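Local atomic coordinates of haloacid delahogenase-like family hydrolase (Xanthomonas campestris pv. campestris, PDB entry 2PKE), a protein that probably acts as a magnesium-dependent phosphatase of the haloacid dehalogenase-like family, although its substrate is not established. Residues A[39-47]-A[86-95]; A[163-172]-A[191-199]. All blocks are in the same frame, centred on the assembly; numbering follows the deposited sequence.

Interaction 1. Residues A[39-47]-A[86-95]; sequences EAILSGYLD and LTEARIEARD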
loop_
_atom_site.group_PDB
_atom_site.type_symbol
_atom_site.label_atom_id
_atom_site.label_comp_id
_atom_site.label_asym_id
_atom_site.label_seq_id
_atom_site.Cartn_x
_atom_site.Cartn_y
_atom_site.Cartn_z
ATOM N N GLU A 39 -4.444 24.325 -12.007
ATOM C CA GLU A 39 -4.102 25.659 -12.514
ATOM C C GLU A 39 -5.346 26.419 -12.975
ATOM O O GLU A 39 -5.489 27.606 -12.698
ATOM C CB GLU A 39 -3.057 25.501 -13.641
ATOM C CG GLU A 39 -2.726 26.743 -14.469
ATOM N N ALA A 40 -6.271 25.722 -13.635
ATOM C CA ALA A 40 -7.554 26.315 -14.062
ATOM C C ALA A 40 -8.367 26.761 -12.856
ATOM O O ALA A 40 -8.923 27.844 -12.866
ATOM C CB ALA A 40 -8.346 25.357 -14.922
ATOM N N ILE A 41 -8.437 25.961 -11.798
ATOM C CA ILE A 41 -9.088 26.448 -10.539
ATOM C C ILE A 41 -8.406 27.716 -9.979
ATOM O O ILE A 41 -9.070 28.745 -9.662
ATOM C CB ILE A 41 -9.117 25.368 -9.431
ATOM C CG1 ILE A 41 -9.976 24.195 -9.872
ATOM C CG2 ILE A 41 -9.676 25.952 -8.155
ATOM C CD1 ILE A 41 -9.683 22.968 -9.160
ATOM N N LEU A 42 -7.082 27.653 -9.860
ATOM C CA LEU A 42 -6.310 28.797 -9.347
ATOM C C LEU A 42 -6.463 30.049 -10.220
ATOM O O LEU A 42 -6.447 31.186 -9.714
ATOM C CB LEU A 42 -4.824 28.431 -9.204
ATOM C CG LEU A 42 -4.410 27.506 -8.040
ATOM C CD1 LEU A 42 -2.942 27.284 -8.115
ATOM C CD2 LEU A 42 -4.775 28.111 -6.686
ATOM N N SER A 43 -6.638 29.862 -11.527
ATOM C CA SER A 43 -6.649 31.017 -12.436
ATOM C C SER A 43 -7.677 32.074 -12.026
ATOM O O SER A 43 -7.498 33.241 -12.341
ATOM C CB SER A 43 -6.863 30.588 -13.897
ATOM O OG SER A 43 -8.172 30.076 -14.099
ATOM N N GLY A 44 -8.726 31.671 -11.303
ATOM C CA GLY A 44 -9.734 32.598 -10.788
ATOM C C GLY A 44 -9.314 33.413 -9.564
ATOM O O GLY A 44 -10.092 34.251 -9.046
ATOM N N TYR A 45 -8.095 33.153 -9.093
ATOM C CA TYR A 45 -7.533 33.839 -7.943
ATOM C C TYR A 45 -6.260 34.607 -8.294
ATOM O O TYR A 45 -5.978 35.616 -7.684
ATOM C CB TYR A 45 -7.264 32.808 -6.834
ATOM C CG TYR A 45 -8.543 32.173 -6.330
ATOM C CD1 TYR A 45 -9.252 32.736 -5.284
ATOM C CD2 TYR A 45 -9.041 31.014 -6.906
ATOM C CE1 TYR A 45 -10.442 32.176 -4.837
ATOM C CE2 TYR A 45 -10.230 30.442 -6.464
ATOM C CZ TYR A 45 -10.919 31.032 -5.430
ATOM O OH TYR A 45 -12.087 30.486 -4.959
ATOM N N LEU A 46 -5.509 34.129 -9.284
ATOM C CA LEU A 46 -4.150 34.586 -9.541
ATOM C C LEU A 46 -3.933 34.843 -11.034
ATOM O O LEU A 46 -4.492 34.131 -11.871
ATOM C CB LEU A 46 -3.152 33.525 -9.080
ATOM C CG LEU A 46 -3.317 32.955 -7.667
ATOM C CD1 LEU A 46 -2.467 31.734 -7.466
ATOM C CD2 LEU A 46 -2.988 34.006 -6.635
ATOM N N ASP A 47 -3.112 35.857 -11.341
ATOM C CA ASP A 47 -2.636 36.172 -12.708
ATOM C C ASP A 47 -1.825 35.030 -13.301
ATOM O O ASP A 47 -0.820 34.628 -12.730
ATOM C CB ASP A 47 -1.764 37.434 -12.700
ATOM N N LEU A 86 -1.171 29.772 -2.018
ATOM C CA LEU A 86 -1.095 30.614 -3.193
ATOM C C LEU A 86 -2.136 31.726 -3.175
ATOM O O LEU A 86 -1.827 32.844 -3.582
ATOM C CB LEU A 86 -1.255 29.800 -4.474
ATOM C CG LEU A 86 -0.052 28.990 -4.918
ATOM C CD1 LEU A 86 -0.441 27.978 -6.038
ATOM C CD2 LEU A 86 1.052 29.916 -5.353
ATOM N N THR A 87 -3.360 31.410 -2.728
ATOM C CA THR A 87 -4.459 32.376 -2.715
ATOM C C THR A 87 -4.599 33.102 -1.373
ATOM O O THR A 87 -5.581 33.831 -1.169
ATOM C CB THR A 87 -5.793 31.711 -3.038
ATOM O OG1 THR A 87 -6.159 30.840 -1.961
ATOM C CG2 THR A 87 -5.704 30.896 -4.362
ATOM N N GLU A 88 -3.595 32.943 -0.499
ATOM C CA GLU A 88 -3.572 33.555 0.844
ATOM C C GLU A 88 -4.888 33.253 1.558
ATOM O O GLU A 88 -5.553 34.162 2.052
ATOM C CB GLU A 88 -3.320 35.078 0.789
ATOM C CG GLU A 88 -1.985 35.543 0.127
ATOM C CD GLU A 88 -0.726 35.055 0.860
ATOM O OE1 GLU A 88 -0.836 34.634 2.037
ATOM O OE2 GLU A 88 0.378 35.089 0.262
ATOM N N ALA A 89 -5.271 31.981 1.561
ATOM C CA ALA A 89 -6.531 31.515 2.166
ATOM C C ALA A 89 -7.800 32.194 1.615
ATOM O O ALA A 89 -8.847 32.190 2.268
ATOM C CB ALA A 89 -6.462 31.609 3.721
ATOM N N ARG A 90 -7.718 32.765 0.408
ATOM C CA ARG A 90 -8.917 33.335 -0.255
ATOM C C ARG A 90 -9.741 32.262 -0.943
ATOM O O ARG A 90 -10.948 32.453 -1.181
ATOM C CB ARG A 90 -8.564 34.391 -1.295
ATOM C CG ARG A 90 -8.576 35.795 -0.787
ATOM C CD ARG A 90 -7.510 36.054 0.246
ATOM N NE ARG A 90 -7.421 37.487 0.552
ATOM C CZ ARG A 90 -6.613 38.024 1.461
ATOM N NH1 ARG A 90 -5.794 37.259 2.179
ATOM N NH2 ARG A 90 -6.625 39.330 1.649
ATOM N N ILE A 91 -9.104 31.134 -1.265
ATOM C CA ILE A 91 -9.778 30.139 -2.053
ATOM C C ILE A 91 -11.085 29.714 -1.408
ATOM O O ILE A 91 -11.135 29.459 -0.203
ATOM C CB ILE A 91 -8.897 28.922 -2.337
ATOM C CG1 ILE A 91 -9.569 28.087 -3.452
ATOM C CG2 ILE A 91 -8.629 28.097 -1.036
ATOM C CD1 ILE A 91 -8.675 27.097 -4.192
ATOM N N GLU A 92 -12.154 29.681 -2.210
ATOM C CA GLU A 92 -13.453 29.190 -1.755
ATOM C C GLU A 92 -13.508 27.680 -1.442
ATOM O O GLU A 92 -12.908 26.898 -2.136
ATOM C CB GLU A 92 -14.500 29.512 -2.815
ATOM C CG GLU A 92 -14.834 31.000 -2.892
ATOM C CD GLU A 92 -15.431 31.533 -1.624
ATOM O OE1 GLU A 92 -15.827 30.732 -0.747
ATOM O OE2 GLU A 92 -15.492 32.764 -1.506
ATOM N N ALA A 93 -14.263 27.288 -0.408
ATOM C CA ALA A 93 -14.506 25.866 -0.112
ATOM C C ALA A 93 -15.058 25.138 -1.356
ATOM O O ALA A 93 -14.670 24.019 -1.666
ATOM C CB ALA A 93 -15.475 25.726 1.092
ATOM N N ARG A 94 -15.926 25.806 -2.122
ATOM C CA ARG A 94 -16.377 25.221 -3.371
ATOM C C ARG A 94 -15.205 24.847 -4.313
ATOM O O ARG A 94 -15.210 23.781 -4.944
ATOM C CB ARG A 94 -17.394 26.127 -4.076
ATOM C CG ARG A 94 -17.865 25.594 -5.393
ATOM C CD ARG A 94 -18.382 24.150 -5.315
ATOM N NE ARG A 94 -17.730 23.221 -6.258
ATOM N N ASP A 95 -14.187 25.690 -4.394
ATOM C CA ASP A 95 -13.039 25.376 -5.273
ATOM C C ASP A 95 -12.083 24.328 -4.677
ATOM O O ASP A 95 -11.469 23.526 -5.396
ATOM C CB ASP A 95 -12.328 26.649 -5.696
ATOM C CG ASP A 95 -13.118 27.428 -6.705
ATOM O OD1 ASP A 95 -13.897 26.807 -7.488
ATOM O OD2 ASP A 95 -12.981 28.671 -6.702
#
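L86, the last residue of helix 72-86, receives two leucines of the other segment, L42 and L46, each crossing it at about a right angle. Methyl CD1 of L42 presses on L86 CD1 at 3.3 Å, a tight pair, while L46 CD1 rests 3.8 Å from L86 CB. T87 turns its methyl CG2 to the root of the Y45 side chain, 3.5 Å from Y45 CB, and the same methyl also meets L42 CD2. A chi1 of 68° tucks T87 OG1 between its own backbone N and carbonyl carbon; there the hydroxyl bonds A83 O and accepts from I91 N, while CG2 is left for the tyrosine. The chain then reverses through a type I' turn, T87 to R90, with E88 as the C-prime residue of a Schellman motif closing the helix. R90 contributes mainly its carbonyl oxygen, close to Y45 CE1. I91 crosses the tyrosine nearly perpendicularly, with CB above one ring face near the rim and CA 3.5 Å from Y45 CE1. E92, the N-cap residue of helix 93-107, sends its backbone N-H almost straight to Y45 OH (2.9 Å, 173°). One turn on, D95 OD2 accepts a hydrogen bond from Y45 OH at 2.7 Å, through the anti lone pair and at the ring edge, with carboxylate and ring planes 90° apart. D95 CB lies against I41 CG2, and D95 OD1 pairs with R98. The contact thus ties the end of helix 28-42 and the loop after it to the turn between helices 72-86 and 93-107, in a helical insert consistent with a C1-type cap. The Y45 hydroxyl accepts one hydrogen bond and donates another, which grips its oxygen from two directions; amide and carboxylate probably reinforce each other by polarising the hydroxyl.

Interaction 2. Residues A[163-172]-A[191-199]; sequences KDPQTYARVL and SDVEPVLAI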
loop_
_atom_site.group_PDB
_atom_site.type_symbol
_atom_site.label_atom_id
_atom_site.label_comp_id
_atom_site.label_asym_id
_atom_site.label_seq_id
_atom_site.Cartn_x
_atom_site.Cartn_y
_atom_site.Cartn_z
ATOM N N LYS A 163 11.619 3.077 -4.695
ATOM C CA LYS A 163 12.438 2.279 -5.608
ATOM C C LYS A 163 13.909 2.690 -5.419
ATOM O O LYS A 163 14.363 3.664 -5.941
ATOM C CB LYS A 163 12.003 2.487 -7.041
ATOM C CG LYS A 163 10.910 1.499 -7.495
ATOM C CD LYS A 163 10.498 1.778 -8.939
ATOM C CE LYS A 163 9.545 0.743 -9.460
ATOM N NZ LYS A 163 8.906 1.216 -10.743
ATOM N N ASP A 164 14.608 1.938 -4.607
ATOM C CA ASP A 164 15.988 2.231 -4.282
ATOM C C ASP A 164 16.722 0.918 -4.220
ATOM O O ASP A 164 16.078 -0.132 -4.182
ATOM C CB ASP A 164 16.085 3.085 -3.004
ATOM C CG ASP A 164 15.404 2.463 -1.781
ATOM O OD1 ASP A 164 15.289 1.234 -1.652
ATOM O OD2 ASP A 164 15.011 3.262 -0.894
ATOM N N PRO A 165 18.071 0.956 -4.223
ATOM C CA PRO A 165 18.813 -0.319 -4.288
ATOM C C PRO A 165 18.442 -1.311 -3.202
ATOM O O PRO A 165 18.314 -2.512 -3.469
ATOM C CB PRO A 165 20.315 0.123 -4.238
ATOM C CG PRO A 165 20.288 1.550 -4.687
ATOM C CD PRO A 165 18.984 2.117 -4.214
ATOM N N GLN A 166 18.195 -0.812 -1.997
ATOM C CA GLN A 166 17.893 -1.682 -0.867
ATOM C C GLN A 166 16.579 -2.412 -1.120
ATOM O O GLN A 166 16.434 -3.609 -0.829
ATOM C CB GLN A 166 17.769 -0.879 0.430
ATOM C CG GLN A 166 18.878 0.116 0.695
ATOM C CD GLN A 166 18.614 1.529 0.133
ATOM O OE1 GLN A 166 18.791 1.776 -1.060
ATOM N NE2 GLN A 166 18.279 2.473 1.016
ATOM N N THR A 167 15.604 -1.674 -1.625
ATOM C CA THR A 167 14.288 -2.250 -1.929
ATOM C C THR A 167 14.361 -3.313 -3.029
ATOM O O THR A 167 13.803 -4.413 -2.893
ATOM C CB THR A 167 13.261 -1.171 -2.286
ATOM O OG1 THR A 167 13.129 -0.290 -1.170
ATOM C CG2 THR A 167 11.909 -1.786 -2.569
ATOM N N TYR A 168 15.006 -2.964 -4.128
ATOM C CA TYR A 168 15.191 -3.924 -5.179
ATOM C C TYR A 168 15.900 -5.165 -4.663
ATOM O O TYR A 168 15.465 -6.279 -4.954
ATOM C CB TYR A 168 15.885 -3.319 -6.367
ATOM C CG TYR A 168 15.029 -2.476 -7.282
ATOM C CD1 TYR A 168 14.083 -3.056 -8.132
ATOM C CD2 TYR A 168 15.198 -1.092 -7.339
ATOM C CE1 TYR A 168 13.294 -2.212 -9.019
ATOM C CE2 TYR A 168 14.457 -0.294 -8.217
ATOM C CZ TYR A 168 13.505 -0.874 -9.036
ATOM O OH TYR A 168 12.760 -0.104 -9.907
ATOM N N ALA A 169 16.954 -4.999 -3.847
ATOM C CA ALA A 169 17.678 -6.167 -3.290
ATOM C C ALA A 169 16.762 -7.047 -2.412
ATOM O O ALA A 169 16.821 -8.277 -2.461
ATOM C CB ALA A 169 18.887 -5.690 -2.487
ATOM N N ARG A 170 15.901 -6.390 -1.645
ATOM C CA ARG A 170 14.965 -7.080 -0.796
ATOM C C ARG A 170 13.996 -7.914 -1.650
ATOM O O ARG A 170 13.773 -9.110 -1.374
ATOM C CB ARG A 170 14.232 -6.073 0.068
ATOM C CG ARG A 170 13.067 -6.705 0.797
ATOM C CD ARG A 170 12.225 -5.721 1.568
ATOM N NE ARG A 170 11.366 -4.793 0.816
ATOM C CZ ARG A 170 10.393 -5.094 -0.062
ATOM N NH1 ARG A 170 10.133 -6.346 -0.440
ATOM N NH2 ARG A 170 9.675 -4.095 -0.588
ATOM N N VAL A 171 13.489 -7.313 -2.729
ATOM C CA VAL A 171 12.548 -8.003 -3.616
ATOM C C VAL A 171 13.242 -9.235 -4.177
ATOM O O VAL A 171 12.708 -10.361 -4.089
ATOM C CB VAL A 171 12.037 -7.095 -4.747
ATOM C CG1 VAL A 171 11.216 -7.878 -5.765
ATOM C CG2 VAL A 171 11.221 -5.948 -4.176
ATOM N N LEU A 172 14.452 -9.059 -4.701
ATOM C CA LEU A 172 15.196 -10.200 -5.223
ATOM C C LEU A 172 15.534 -11.258 -4.210
ATOM O O LEU A 172 15.609 -12.445 -4.553
ATOM C CB LEU A 172 16.478 -9.743 -5.936
ATOM C CG LEU A 172 16.285 -8.939 -7.223
ATOM C CD1 LEU A 172 17.636 -8.686 -7.924
ATOM C CD2 LEU A 172 15.283 -9.579 -8.186
ATOM N N SER A 191 14.460 5.891 -11.147
ATOM C CA SER A 191 13.730 4.917 -10.307
ATOM C C SER A 191 13.747 3.480 -10.775
ATOM O O SER A 191 13.692 2.555 -9.964
ATOM C CB SER A 191 12.263 5.332 -10.185
ATOM O OG SER A 191 12.182 6.420 -9.334
ATOM N N ASP A 192 13.717 3.269 -12.086
ATOM C CA ASP A 192 13.529 1.947 -12.607
ATOM C C ASP A 192 14.880 1.296 -12.916
ATOM O O ASP A 192 15.125 0.157 -12.559
ATOM C CB ASP A 192 12.592 1.981 -13.833
ATOM C CG ASP A 192 11.197 2.494 -13.479
ATOM O OD1 ASP A 192 10.692 2.091 -12.398
ATOM O OD2 ASP A 192 10.603 3.287 -14.247
ATOM N N VAL A 193 15.752 2.037 -13.554
ATOM C CA VAL A 193 16.957 1.470 -14.136
ATOM C C VAL A 193 18.185 1.635 -13.207
ATOM O O VAL A 193 18.899 0.670 -12.922
ATOM C CB VAL A 193 17.165 2.100 -15.557
ATOM C CG1 VAL A 193 18.557 1.742 -16.162
ATOM C CG2 VAL A 193 16.020 1.690 -16.503
ATOM N N GLU A 194 18.442 2.846 -12.742
ATOM C CA GLU A 194 19.686 3.129 -12.034
ATOM C C GLU A 194 19.834 2.296 -10.756
ATOM O O GLU A 194 20.894 1.762 -10.511
ATOM C CB GLU A 194 19.812 4.612 -11.687
ATOM C CG GLU A 194 20.163 5.556 -12.824
ATOM C CD GLU A 194 20.169 7.038 -12.356
ATOM O OE1 GLU A 194 20.301 7.262 -11.109
ATOM O OE2 GLU A 194 20.054 7.950 -13.229
ATOM N N PRO A 195 18.779 2.184 -9.929
ATOM C CA PRO A 195 18.927 1.363 -8.700
ATOM C C PRO A 195 19.180 -0.126 -8.933
ATOM O O PRO A 195 19.830 -0.780 -8.122
ATOM C CB PRO A 195 17.598 1.567 -8.002
ATOM C CG PRO A 195 17.047 2.861 -8.566
ATOM C CD PRO A 195 17.482 2.862 -9.972
ATOM N N VAL A 196 18.675 -0.659 -10.037
ATOM C CA VAL A 196 18.889 -2.055 -10.388
ATOM C C VAL A 196 20.333 -2.243 -10.906
ATOM O O VAL A 196 20.976 -3.235 -10.574
ATOM C CB VAL A 196 17.820 -2.535 -11.428
ATOM C CG1 VAL A 196 18.110 -3.997 -11.924
ATOM C CG2 VAL A 196 16.433 -2.422 -10.820
ATOM N N LEU A 197 20.802 -1.336 -11.762
ATOM C CA LEU A 197 22.206 -1.327 -12.186
ATOM C C LEU A 197 23.077 -1.260 -10.947
ATOM O O LEU A 197 24.047 -1.987 -10.826
ATOM C CB LEU A 197 22.524 -0.162 -13.136
ATOM C CG LEU A 197 21.770 -0.174 -14.487
ATOM C CD1 LEU A 197 22.185 0.966 -15.373
ATOM C CD2 LEU A 197 21.985 -1.469 -15.152
ATOM N N ALA A 198 22.685 -0.443 -9.982
ATOM C CA ALA A 198 23.486 -0.276 -8.757
ATOM C C ALA A 198 23.694 -1.522 -7.917
ATOM O O ALA A 198 24.724 -1.657 -7.277
ATOM C CB ALA A 198 22.860 0.848 -7.882
ATOM N N ILE A 199 22.726 -2.436 -7.902
ATOM C CA ILE A 199 22.846 -3.707 -7.165
ATOM C C ILE A 199 23.365 -4.870 -8.011
ATOM O O ILE A 199 23.527 -5.978 -7.511
ATOM C CB ILE A 199 21.541 -4.123 -6.470
ATOM C CG1 ILE A 199 20.448 -4.476 -7.491
ATOM C CG2 ILE A 199 21.075 -3.034 -5.436
ATOM C CD1 ILE A 199 19.257 -5.202 -6.821
#
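I199, Y168 and K163 carry this contact between two helices that cross at -72°, their axes 8.7 Å apart at closest approach. I199, at the C-terminal end of segment 191-199, wedges both of its branches into the partner. CG2 packs tightly on P165 CB at 3.5 Å, whereas CD1 reaches further along helix 165-175 to Y168 CB, A169 and, at 4.0 Å, L172 CD1. With chi1 at 67°, CG1 sits between the backbone N and the carbonyl carbon and carries CD1 toward Y168, leaving CG2 for P165. Y168 is held by face and edge. Methyl CG2 of V196 stands 3.5 Å from the centroid of the Y168 ring and only 8° off the ring normal, a CH-pi contact over the centre. P195 CB meets the CD2 side of the ring obliquely, and the two hold its orientation. At the edge, Y168 OH donates to S191 O (2.8 Å), which holds the hydroxyl end in place. K163 runs extended past that carbonyl, its CB 3.4 Å from S191 O, and ends in a salt bridge in which NZ meets D192 OD1 nearly head-on at 2.6 Å. K163 NZ also forms a salt bridge with D19, a magnesium ligand, and a hydrogen bond to I133 O, and D192 OD2 accepts from S188 N. This position is consistent with the motif III lysine of haloacid dehalogenase-like enzymes. Both helices pack on the central parallel sheet of the Rossmann-like core: Y168 and V196 share M184 of strand 182-186, L172 adds F182, and V171 and R170 lean on strand 157-160.

Overall arrangement
The two contacts follow one another along the chain and lie on opposite sides of its centre, about 40 Å apart between centres and about 25 Å between nearest atoms. The centre of interaction 1 lies about 31 Å from the centre of the chain, at the remote end of the helical part inserted after strand 15-18 and beside the second subunit, whose A93 packs on I91. Interaction 2, its centre about 13 Å from the chain centre, borders the magnesium ion held by D19, D21 and N187; the side chain of D192 comes within about 4 Å of the metal. K163, about 3 Å from the D19 side chain, links interaction 2 directly to a metal ligand, whereas interaction 1 lies away from the metal site.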